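Side-chain contacts in chitinase (PDB 4TXG), which probably hydrolyses the glycosidic bonds of chitin, as a family 18 glycoside hydrolase, and probably binds chitin: residues A[237-240]-A[241-245]; A[171-175]-A[176-180]; A[139-142]-A[143-147]. All coordinates share one frame; numbering follows the deposited sequence.

Interaction 1 of 3, residues A[237-240]-A[241-245]. With CS (cesium ion), chain E.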
ATOM      1  N   THR A 237      -3.674  24.249   2.962  1.00  8.17           N
ATOM      2  CA  THR A 237      -3.353  25.210   1.906  1.00  9.04           C
ATOM      3  C   THR A 237      -2.345  26.242   2.392  1.00  9.51           C
ATOM      4  O   THR A 237      -1.386  26.586   1.687  1.00  8.99           O
ATOM      5  CB  THR A 237      -4.625  25.909   1.406  1.00  8.31           C
ATOM      6  OG1 THR A 237      -5.502  24.923   0.845  1.00  8.39           O
ATOM      7  CG2 THR A 237      -4.289  26.946   0.329  1.00  9.49           C
ATOM      8  N   GLN A 238      -2.554  26.723   3.611  1.00  8.89           N
ATOM      9  CA  GLN A 238      -1.640  27.706   4.199  1.00 10.08           C
ATOM     10  C   GLN A 238      -0.215  27.191   4.393  1.00 10.27           C
ATOM     11  O   GLN A 238       0.757  27.873   4.067  1.00 10.37           O
ATOM     12  CB  GLN A 238      -2.174  28.165   5.542  1.00  9.89           C
ATOM     13  CG  GLN A 238      -3.319  29.132   5.459  1.00 12.28           C
ATOM     14  CD  GLN A 238      -3.634  29.681   6.820  1.00 13.09           C
ATOM     15  OE1 GLN A 238      -2.987  30.621   7.275  1.00 17.49           O
ATOM     16  NE2 GLN A 238      -4.601  29.073   7.503  1.00  9.71           N
ATOM     17  N   TYR A 239      -0.089  26.000   4.963  1.00 10.98           N
ATOM     18  CA  TYR A 239       1.240  25.485   5.277  1.00  9.88           C
ATOM     19  C   TYR A 239       1.998  25.104   4.015  1.00 11.06           C
ATOM     20  O   TYR A 239       3.222  25.208   3.978  1.00 12.92           O
ATOM     21  CB  TYR A 239       1.154  24.304   6.246  1.00 11.09           C
ATOM     22  CG  TYR A 239       1.060  24.766   7.678  1.00 13.69           C
ATOM     23  CD1 TYR A 239      -0.159  25.101   8.239  1.00 16.04           C
ATOM     24  CD2 TYR A 239       2.202  24.910   8.458  1.00 18.27           C
ATOM     25  CE1 TYR A 239      -0.244  25.558   9.547  1.00 19.33           C
ATOM     26  CE2 TYR A 239       2.128  25.363   9.765  1.00 22.05           C
ATOM     27  CZ  TYR A 239       0.903  25.686  10.304  1.00 21.14           C
ATOM     28  OH  TYR A 239       0.828  26.142  11.606  1.00 20.57           O
ATOM     29  N   LYS A 240       1.284  24.693   2.973  1.00 10.63           N
ATOM     30  CA  LYS A 240       1.952  24.378   1.716  1.00 12.50           C
ATOM     31  C   LYS A 240       2.659  25.595   1.127  1.00 14.99           C
ATOM     32  O   LYS A 240       3.637  25.446   0.402  1.00 14.31           O
ATOM     33  CB  LYS A 240       0.965  23.798   0.698  1.00 11.40           C
ATOM     34  CG  LYS A 240       0.582  22.370   1.014  1.00 12.27           C
ATOM     35  CD  LYS A 240       0.390  21.543  -0.240  1.00 24.45           C
ATOM     36  CE  LYS A 240      -0.819  21.966  -1.012  1.00 22.97           C
ATOM     37  NZ  LYS A 240      -1.001  21.099  -2.219  1.00 19.02           N
ATOM     38  N   ARG A 241       2.181  26.799   1.449  1.00 12.88           N
ATOM     39  CA  ARG A 241       2.853  28.006   0.972  1.00 11.80           C
ATOM     40  C   ARG A 241       4.232  28.161   1.601  1.00 15.11           C
ATOM     41  O   ARG A 241       5.170  28.657   0.967  1.00 15.83           O
ATOM     42  CB  ARG A 241       2.012  29.249   1.270  1.00 11.62           C
ATOM     43  CG  ARG A 241       0.630  29.209   0.661  1.00 10.12           C
ATOM     44  CD  ARG A 241      -0.112  30.473   1.031  1.00 12.11           C
ATOM     45  NE  ARG A 241      -1.488  30.473   0.560  1.00 14.73           N
ATOM     46  CZ  ARG A 241      -2.486  31.010   1.250  1.00 14.99           C
ATOM     47  NH1 ARG A 241      -2.243  31.561   2.432  1.00 13.72           N
ATOM     48  NH2 ARG A 241      -3.717  30.987   0.765  1.00 11.86           N
ATOM     49  N   LYS A 242       4.352  27.725   2.851  1.00 13.78           N
ATOM     50  CA  LYS A 242       5.620  27.798   3.563  1.00 18.52           C
ATOM     51  C   LYS A 242       6.535  26.639   3.161  1.00 19.40           C
ATOM     52  O   LYS A 242       7.760  26.756   3.205  1.00 20.75           O
ATOM     53  CB  LYS A 242       5.368  27.806   5.075  1.00 25.30           C
ATOM     54  CG  LYS A 242       6.619  27.793   5.942  1.00 35.19           C
ATOM     55  CD  LYS A 242       7.493  29.013   5.721  1.00 48.03           C
ATOM     56  CE  LYS A 242       8.663  29.009   6.694  1.00 53.99           C
ATOM     57  NZ  LYS A 242       8.194  28.772   8.091  1.00 54.04           N
ATOM     58  N   TYR A 243       5.928  25.531   2.747  1.00 12.40           N
ATOM     59  CA  TYR A 243       6.673  24.343   2.326  1.00 13.23           C
ATOM     60  C   TYR A 243       6.233  23.882   0.934  1.00 14.19           C
ATOM     61  O   TYR A 243       5.541  22.882   0.807  1.00 14.74           O
ATOM     62  CB  TYR A 243       6.470  23.215   3.344  1.00 14.04           C
ATOM     63  CG  TYR A 243       6.890  23.600   4.736  1.00 14.14           C
ATOM     64  CD1 TYR A 243       8.202  23.402   5.160  1.00 18.18           C
ATOM     65  CD2 TYR A 243       5.987  24.165   5.629  1.00 15.78           C
ATOM     66  CE1 TYR A 243       8.597  23.758   6.429  1.00 20.56           C
ATOM     67  CE2 TYR A 243       6.374  24.524   6.905  1.00 22.48           C
ATOM     68  CZ  TYR A 243       7.682  24.318   7.297  1.00 20.70           C
ATOM     69  OH  TYR A 243       8.074  24.674   8.563  1.00 25.34           O
ATOM     70  N   PRO A 244       6.649  24.612  -0.118  1.00 15.61           N
ATOM     71  CA  PRO A 244       6.061  24.490  -1.464  1.00 19.37           C
ATOM     72  C   PRO A 244       6.358  23.173  -2.179  1.00 21.24           C
ATOM     73  O   PRO A 244       5.739  22.865  -3.202  1.00 20.94           O
ATOM     74  CB  PRO A 244       6.687  25.663  -2.223  1.00 20.39           C
ATOM     75  CG  PRO A 244       7.985  25.919  -1.512  1.00 22.12           C
ATOM     76  CD  PRO A 244       7.695  25.650  -0.059  1.00 22.27           C
ATOM     77  N   GLY A 245       7.294  22.406  -1.642  1.00 11.96           N
ATOM     78  CA  GLY A 245       7.663  21.145  -2.244  1.00 13.30           C
ATOM     79  C   GLY A 245       6.834  19.996  -1.720  1.00 15.75           C
ATOM     80  O   GLY A 245       6.747  18.947  -2.364  1.00 12.90           O
TER
HETATM   81 CS    CS E 804      -3.627  33.069   8.799  1.00 94.38          CS
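Tyr-239 and Tyr-243 sit one turn apart where helix 231-242 ends, on the outside of the family 18 TIM barrel. The tight part of the contact is the backbone of this last turn. Tyr-243 N bonds Tyr-239 O at 3.0 Å, and Lys-242 N adds a weak bond to the same oxygen. The Tyr-243 ring brings its edge there too, with CD2 3.4 Å from Tyr-239 O. Lys-240 O receives a CA-H...O contact from Pro-244 CA at 3.2 Å and a weak bond from Tyr-243 N. Pro-244 N, 3.2 Å from Lys-240 O, has no hydrogen to share. The two tyrosine rings barely meet each other, with Tyr-239 CD2 4.5 Å from Tyr-243 CE2. Both instead pack on Trp-180.

The other side is looser and more exposed, especially at Arg-241, though the loop with Glu-222 and Asp-224 meets it. Arg-241 runs extended from CG to NE (chi2 179°, chi3 -176°), back along the helix. Its guanidinium lays one face over Gln-238 CA and crosses the Gln-238 side chain, the amide plane turned 51° from it. Arg-241 NH1 is 4.0 Å from Gln-238 CG, and its charge is met by a salt bridge to Asp-224. Gln-238 NE2 bonds Glu-222 O. The other atom of the amide, Gln-238 OE1, binds a cesium ion at 3.0 Å.

Interaction 2 of 3, residues A[171-175]-A[176-180]; sequences PAYLA and SDIPW. With CS (cesium ion), chain N.
The backbone of 171-175 arrives extended and bends sharply at Leu-174 to Asp-177, where Asp-177 N bonds Leu-174 O at 2.8 Å. The Asp-177 side chain folds back over this bend. Its OD2 takes the N-H of Leu-174 at 2.8 Å from Leu-174 N, nearly straight at 174°, on the anti side of the carboxylate. This helps set the rotation of the carboxylate. Asp-177 CB lies over one face of the Tyr-173 ring, 4.0 Å from its centroid, in a CH-pi contact. CG of Tyr-173 stands anti to the backbone N (chi1 -170°), which carries the ring forward past Asp-177 to Ile-178. There Tyr-173 CE1 is 4.0 Å from Ile-178 CG1, the two side chains crossing at about a right angle.

Ala-175 O is gripped twice. Trp-180 NE1 reaches it at 3.0 Å, with the oxygen near the indole plane, and Ile-178 N adds a weak bond. Ile-178 CG2 lies over one indole face, toward the rim. Pro-179 centres an inverse gamma turn between Ile-178 and Trp-180. A cesium ion binds Ser-176 O and Ile-178 O, both at 3.3 Å, and two waters.

The backbone angles of Ala-175 and Ser-176 fit a type I turn. The Asp-177 side chain closes this turn a second time onto Leu-174 N, within the connection from strand 155-161 to strand 185-193 of the family 18 barrel.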
ATOM      1  N   PRO A 171      -7.206  14.341  22.861  1.00 15.65           N
ATOM      2  CA  PRO A 171      -6.061  15.006  22.231  1.00 17.73           C
ATOM      3  C   PRO A 171      -6.266  15.278  20.741  1.00 17.87           C
ATOM      4  O   PRO A 171      -6.633  14.374  19.980  1.00 12.71           O
ATOM      5  CB  PRO A 171      -4.917  14.007  22.445  1.00 18.87           C
ATOM      6  CG  PRO A 171      -5.267  13.331  23.730  1.00 18.14           C
ATOM      7  CD  PRO A 171      -6.781  13.211  23.709  1.00 17.37           C
ATOM      8  N   ALA A 172      -6.039  16.526  20.341  1.00 14.57           N
ATOM      9  CA  ALA A 172      -6.186  16.912  18.944  1.00 12.79           C
ATOM     10  C   ALA A 172      -4.875  16.729  18.210  1.00 14.22           C
ATOM     11  O   ALA A 172      -3.801  16.848  18.794  1.00 13.69           O
ATOM     12  CB  ALA A 172      -6.655  18.366  18.831  1.00 15.39           C
ATOM     13  N   TYR A 173      -4.972  16.432  16.921  1.00 10.85           N
ATOM     14  CA  TYR A 173      -3.816  16.490  16.047  1.00 10.27           C
ATOM     15  C   TYR A 173      -4.246  17.217  14.790  1.00 10.84           C
ATOM     16  O   TYR A 173      -4.996  16.681  13.977  1.00 11.43           O
ATOM     17  CB  TYR A 173      -3.278  15.098  15.725  1.00 10.03           C
ATOM     18  CG  TYR A 173      -1.947  15.138  15.010  1.00 10.23           C
ATOM     19  CD1 TYR A 173      -1.882  15.245  13.627  1.00 12.75           C
ATOM     20  CD2 TYR A 173      -0.754  15.085  15.723  1.00 11.31           C
ATOM     21  CE1 TYR A 173      -0.660  15.286  12.970  1.00 11.01           C
ATOM     22  CE2 TYR A 173       0.474  15.127  15.076  1.00 10.96           C
ATOM     23  CZ  TYR A 173       0.513  15.222  13.698  1.00 11.46           C
ATOM     24  OH  TYR A 173       1.734  15.257  13.058  1.00 11.31           O
ATOM     25  N   LEU A 174      -3.777  18.453  14.658  1.00 11.40           N
ATOM     26  CA  LEU A 174      -4.223  19.351  13.600  1.00  8.64           C
ATOM     27  C   LEU A 174      -3.168  19.480  12.516  1.00  9.33           C
ATOM     28  O   LEU A 174      -2.031  19.033  12.690  1.00 10.56           O
ATOM     29  CB  LEU A 174      -4.537  20.727  14.185  1.00  9.04           C
ATOM     30  CG  LEU A 174      -5.519  20.698  15.359  1.00 11.84           C
ATOM     31  CD1 LEU A 174      -5.826  22.129  15.789  1.00 14.75           C
ATOM     32  CD2 LEU A 174      -6.794  19.947  14.964  1.00 14.91           C
ATOM     33  N   ALA A 175      -3.541  20.085  11.392  1.00 10.87           N
ATOM     34  CA  ALA A 175      -2.614  20.187  10.265  1.00 15.25           C
ATOM     35  C   ALA A 175      -1.396  21.021  10.665  1.00 16.05           C
ATOM     36  O   ALA A 175      -0.303  20.862  10.120  1.00 17.70           O
ATOM     37  CB  ALA A 175      -3.320  20.786   9.042  1.00 17.31           C
ATOM     38  N   SER A 176      -1.585  21.885  11.656  1.00 14.78           N
ATOM     39  CA  SER A 176      -0.498  22.703  12.173  1.00 18.10           C
ATOM     40  C   SER A 176       0.490  21.920  13.041  1.00 17.13           C
ATOM     41  O   SER A 176       1.561  22.428  13.355  1.00 18.55           O
ATOM     42  CB  SER A 176      -1.072  23.880  12.971  1.00 23.26           C
ATOM     43  OG  SER A 176      -1.993  23.428  13.947  1.00 23.49           O
ATOM     44  N   ASP A 177       0.135  20.689  13.424  1.00 12.70           N
ATOM     45  CA  ASP A 177       1.009  19.834  14.237  1.00 14.99           C
ATOM     46  C   ASP A 177       1.910  18.927  13.400  1.00 14.16           C
ATOM     47  O   ASP A 177       2.810  18.261  13.927  1.00 14.93           O
ATOM     48  CB  ASP A 177       0.168  18.964  15.182  1.00 17.92           C
ATOM     49  CG  ASP A 177      -0.626  19.793  16.177  1.00 22.09           C
ATOM     50  OD1 ASP A 177      -0.038  20.728  16.751  1.00 25.25           O
ATOM     51  OD2 ASP A 177      -1.833  19.527  16.370  1.00 13.93           O
ATOM     52  N   ILE A 178       1.643  18.890  12.099  1.00  8.93           N
ATOM     53  CA  ILE A 178       2.412  18.083  11.160  1.00  8.07           C
ATOM     54  C   ILE A 178       3.857  18.577  11.065  1.00 11.14           C
ATOM     55  O   ILE A 178       4.092  19.789  11.042  1.00 10.63           O
ATOM     56  CB  ILE A 178       1.749  18.125   9.759  1.00 10.31           C
ATOM     57  CG1 ILE A 178       0.381  17.432   9.778  1.00 10.99           C
ATOM     58  CG2 ILE A 178       2.647  17.496   8.692  1.00  8.31           C
ATOM     59  CD1 ILE A 178      -0.389  17.581   8.465  1.00 11.88           C
ATOM     60  N   PRO A 179       4.833  17.652  11.033  1.00 13.03           N
ATOM     61  CA  PRO A 179       6.231  18.041  10.802  1.00 12.80           C
ATOM     62  C   PRO A 179       6.503  18.334   9.324  1.00 11.67           C
ATOM     63  O   PRO A 179       7.154  17.553   8.628  1.00 10.38           O
ATOM     64  CB  PRO A 179       7.018  16.813  11.274  1.00 12.43           C
ATOM     65  CG  PRO A 179       6.084  15.666  11.014  1.00 11.87           C
ATOM     66  CD  PRO A 179       4.705  16.210  11.334  1.00 12.88           C
ATOM     67  N   TRP A 180       5.997  19.467   8.853  1.00 10.63           N
ATOM     68  CA  TRP A 180       6.095  19.831   7.447  1.00 10.00           C
ATOM     69  C   TRP A 180       7.521  19.837   6.894  1.00 11.82           C
ATOM     70  O   TRP A 180       7.732  19.523   5.721  1.00 13.81           O
ATOM     71  CB  TRP A 180       5.468  21.209   7.234  1.00  9.26           C
ATOM     72  CG  TRP A 180       3.970  21.200   7.319  1.00 10.57           C
ATOM     73  CD1 TRP A 180       3.206  21.341   8.444  1.00 12.09           C
ATOM     74  CD2 TRP A 180       3.057  21.052   6.227  1.00  9.98           C
ATOM     75  NE1 TRP A 180       1.872  21.294   8.115  1.00 10.90           N
ATOM     76  CE2 TRP A 180       1.753  21.108   6.764  1.00 10.26           C
ATOM     77  CE3 TRP A 180       3.214  20.877   4.851  1.00 10.35           C
ATOM     78  CZ2 TRP A 180       0.611  20.988   5.968  1.00 11.20           C
ATOM     79  CZ3 TRP A 180       2.075  20.773   4.060  1.00 12.33           C
ATOM     80  CH2 TRP A 180       0.792  20.825   4.626  1.00 11.30           C
TER
HETATM   81 CS    CS N 813       4.812  22.150  13.212  1.00152.21          CS
HETATM   82  O   HOH W   1       3.250  24.822  13.677  1.00 33.98           O
HETATM   83  O   HOH W   2       5.359  23.954  10.923  1.00 55.50           O

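Interaction 3 of 3, residues A[139-142]-A[143-147]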
ATOM      1  N   VAL A 139       7.010  17.987 -11.753  1.00  9.58           N
ATOM      2  CA  VAL A 139       7.110  17.180 -10.533  1.00 10.81           C
ATOM      3  C   VAL A 139       8.289  16.202 -10.611  1.00 11.68           C
ATOM      4  O   VAL A 139       8.838  15.787  -9.584  1.00  9.72           O
ATOM      5  CB  VAL A 139       5.781  16.391 -10.284  1.00 14.71           C
ATOM      6  CG1 VAL A 139       5.940  15.289  -9.241  1.00 16.81           C
ATOM      7  CG2 VAL A 139       4.662  17.352  -9.869  1.00 17.15           C
ATOM      8  N   TYR A 140       8.685  15.845 -11.833  1.00 10.66           N
ATOM      9  CA  TYR A 140       9.738  14.855 -12.034  1.00  9.12           C
ATOM     10  C   TYR A 140      10.972  15.427 -12.722  1.00 11.77           C
ATOM     11  O   TYR A 140      10.903  16.425 -13.436  1.00 12.77           O
ATOM     12  CB  TYR A 140       9.207  13.676 -12.851  1.00  8.46           C
ATOM     13  CG  TYR A 140       8.077  12.948 -12.154  1.00  8.97           C
ATOM     14  CD1 TYR A 140       8.322  12.165 -11.036  1.00  7.70           C
ATOM     15  CD2 TYR A 140       6.762  13.055 -12.611  1.00 10.03           C
ATOM     16  CE1 TYR A 140       7.296  11.495 -10.382  1.00  8.67           C
ATOM     17  CE2 TYR A 140       5.725  12.379 -11.966  1.00  8.78           C
ATOM     18  CZ  TYR A 140       5.998  11.611 -10.848  1.00  7.95           C
ATOM     19  OH  TYR A 140       4.978  10.942 -10.194  1.00 10.41           O
ATOM     20  N   LYS A 141      12.105  14.781 -12.486  1.00  9.89           N
ATOM     21  CA  LYS A 141      13.365  15.142 -13.123  1.00 13.30           C
ATOM     22  C   LYS A 141      13.475  14.443 -14.461  1.00 12.72           C
ATOM     23  O   LYS A 141      12.691  13.542 -14.748  1.00 12.34           O
ATOM     24  CB  LYS A 141      14.547  14.740 -12.234  1.00 14.12           C
ATOM     25  CG  LYS A 141      14.397  15.186 -10.805  1.00 16.95           C
ATOM     26  CD  LYS A 141      15.410  14.498  -9.904  1.00 16.78           C
ATOM     27  CE  LYS A 141      15.123  14.808  -8.448  1.00 18.27           C
ATOM     28  NZ  LYS A 141      16.127  14.188  -7.549  1.00 22.85           N
ATOM     29  N   GLN A 142      14.435  14.847 -15.286  1.00 13.25           N
ATOM     30  CA  GLN A 142      14.689  14.082 -16.497  1.00 13.78           C
ATOM     31  C   GLN A 142      15.106  12.682 -16.065  1.00 15.24           C
ATOM     32  O   GLN A 142      15.945  12.518 -15.180  1.00 14.83           O
ATOM     33  CB  GLN A 142      15.740  14.757 -17.381  1.00 17.91           C
ATOM     34  CG  GLN A 142      15.242  16.087 -17.939  1.00 24.90           C
ATOM     35  CD  GLN A 142      16.047  16.587 -19.113  1.00 34.73           C
ATOM     36  OE1 GLN A 142      16.665  15.808 -19.835  1.00 38.18           O
ATOM     37  NE2 GLN A 142      16.042  17.898 -19.311  1.00 39.34           N
ATOM     38  N   GLY A 143      14.470  11.677 -16.655  1.00 13.99           N
ATOM     39  CA  GLY A 143      14.665  10.306 -16.224  1.00 12.83           C
ATOM     40  C   GLY A 143      13.543   9.793 -15.340  1.00 12.53           C
ATOM     41  O   GLY A 143      13.441   8.589 -15.098  1.00 13.26           O
ATOM     42  N   GLY A 144      12.704  10.700 -14.843  1.00 11.96           N
ATOM     43  CA  GLY A 144      11.483  10.294 -14.162  1.00  8.79           C
ATOM     44  C   GLY A 144      11.489  10.234 -12.640  1.00  9.86           C
ATOM     45  O   GLY A 144      10.452   9.951 -12.037  1.00 12.51           O
ATOM     46  N   ALA A 145      12.637  10.471 -12.009  1.00 11.14           N
ATOM     47  CA  ALA A 145      12.692  10.476 -10.547  1.00 11.09           C
ATOM     48  C   ALA A 145      11.966  11.705 -10.020  1.00 10.92           C
ATOM     49  O   ALA A 145      11.974  12.753 -10.660  1.00 11.28           O
ATOM     50  CB  ALA A 145      14.136  10.455 -10.047  1.00 14.06           C
ATOM     51  N   GLU A 146      11.348  11.579  -8.851  1.00  9.25           N
ATOM     52  CA  GLU A 146      10.523  12.656  -8.316  1.00  7.64           C
ATOM     53  C   GLU A 146      11.358  13.767  -7.671  1.00 12.76           C
ATOM     54  O   GLU A 146      12.340  13.508  -6.975  1.00 11.72           O
ATOM     55  CB  GLU A 146       9.511  12.094  -7.304  1.00 10.15           C
ATOM     56  CG  GLU A 146       8.391  13.066  -6.981  1.00  8.76           C
ATOM     57  CD  GLU A 146       7.209  12.428  -6.256  1.00 11.70           C
ATOM     58  OE1 GLU A 146       6.439  13.189  -5.626  1.00 11.03           O
ATOM     59  OE2 GLU A 146       7.046  11.188  -6.308  1.00 12.00           O
ATOM     60  N   GLN A 147      10.982  15.013  -7.935  1.00  8.90           N
ATOM     61  CA  GLN A 147      11.554  16.139  -7.210  1.00  9.73           C
ATOM     62  C   GLN A 147      10.951  16.151  -5.816  1.00 13.61           C
ATOM     63  O   GLN A 147       9.766  16.461  -5.661  1.00 12.42           O
ATOM     64  CB  GLN A 147      11.267  17.456  -7.928  1.00 11.12           C
ATOM     65  CG  GLN A 147      11.766  17.509  -9.366  1.00 10.47           C
ATOM     66  CD  GLN A 147      11.439  18.841 -10.017  1.00 16.37           C
ATOM     67  OE1 GLN A 147      11.659  19.901  -9.426  1.00 17.54           O
ATOM     68  NE2 GLN A 147      10.885  18.795 -11.221  1.00 16.01           N
TER
HETATM   69  O   HOH W   3      15.496  10.837 -12.910  1.00 14.69           O
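Lys-141 N gives the shortest sound bond, to Ala-145 O at 2.7 Å, almost straight at 175°. Ala-145 O also has Tyr-140 CA beside it in a CA-H...O contact, and the aliphatic part of Lys-141 passes alongside it, CG at 3.4 Å from Ala-145 O. Further along, Lys-141 CG crosses the Gln-147 side chain, 3.8 Å from Gln-147 CG. Gln-147 N bonds Val-139 O at 2.8 Å. Its side-chain NE2 turns back to Tyr-140 O in a weak bond at 3.2 Å. Gln-147 thus holds two carbonyls, those of Val-139 and Tyr-140.

The whole is a small hairpin-like loop. Tyr-140 and Glu-146 form a single beta bridge, and a type II turn from Lys-141 to Gly-144 reverses the chain. Gly-144 N closes the turn on Lys-141 O at 2.8 Å. Gly-143 and Gly-144 both have positive phi, a conformation that glycine adopts easily. Water 3 spans the turn, giving a hydrogen to Gln-142 O and accepting one from Ala-145 N.

On the buried side, Val-139 CG1 sits over the centre of one face of the Tyr-140 ring. Glu-146 CB approaches that ring at Tyr-140 CE1, 3.8 Å away. The Glu-146 chain is extended (chi1 -165°, chi2 166°) and lies beside Val-139. Its carboxylate forms a salt bridge with Arg-155 and a hydrogen bond with His-185. Tyr-140 OH bonds Asp-390 and Gln-365.

Interactions 1 and 2 touch, with centres about 14 Å apart. Trp-180 of interaction 2 joins them. Its ring stacks with Tyr-239 of interaction 1, and Tyr-239 CB comes within 3.3 Å of Trp-180 CE2. The Tyr-243 ring meets it with the planes at about 20°. Lys-240 CG adds a third contact, 3.7 Å from Trp-180 CZ3. The loop after strand 155-161 is thus packed against helix 231-242. Interaction 3 stands apart. Its nearest atoms are about 5 Å from interaction 1 and about 12 Å from interaction 2. It precedes strand 155-161, and Glu-146 ties it to Arg-155 at the start of that strand. One cesium ion is bound at interaction 1 and another at interaction 2.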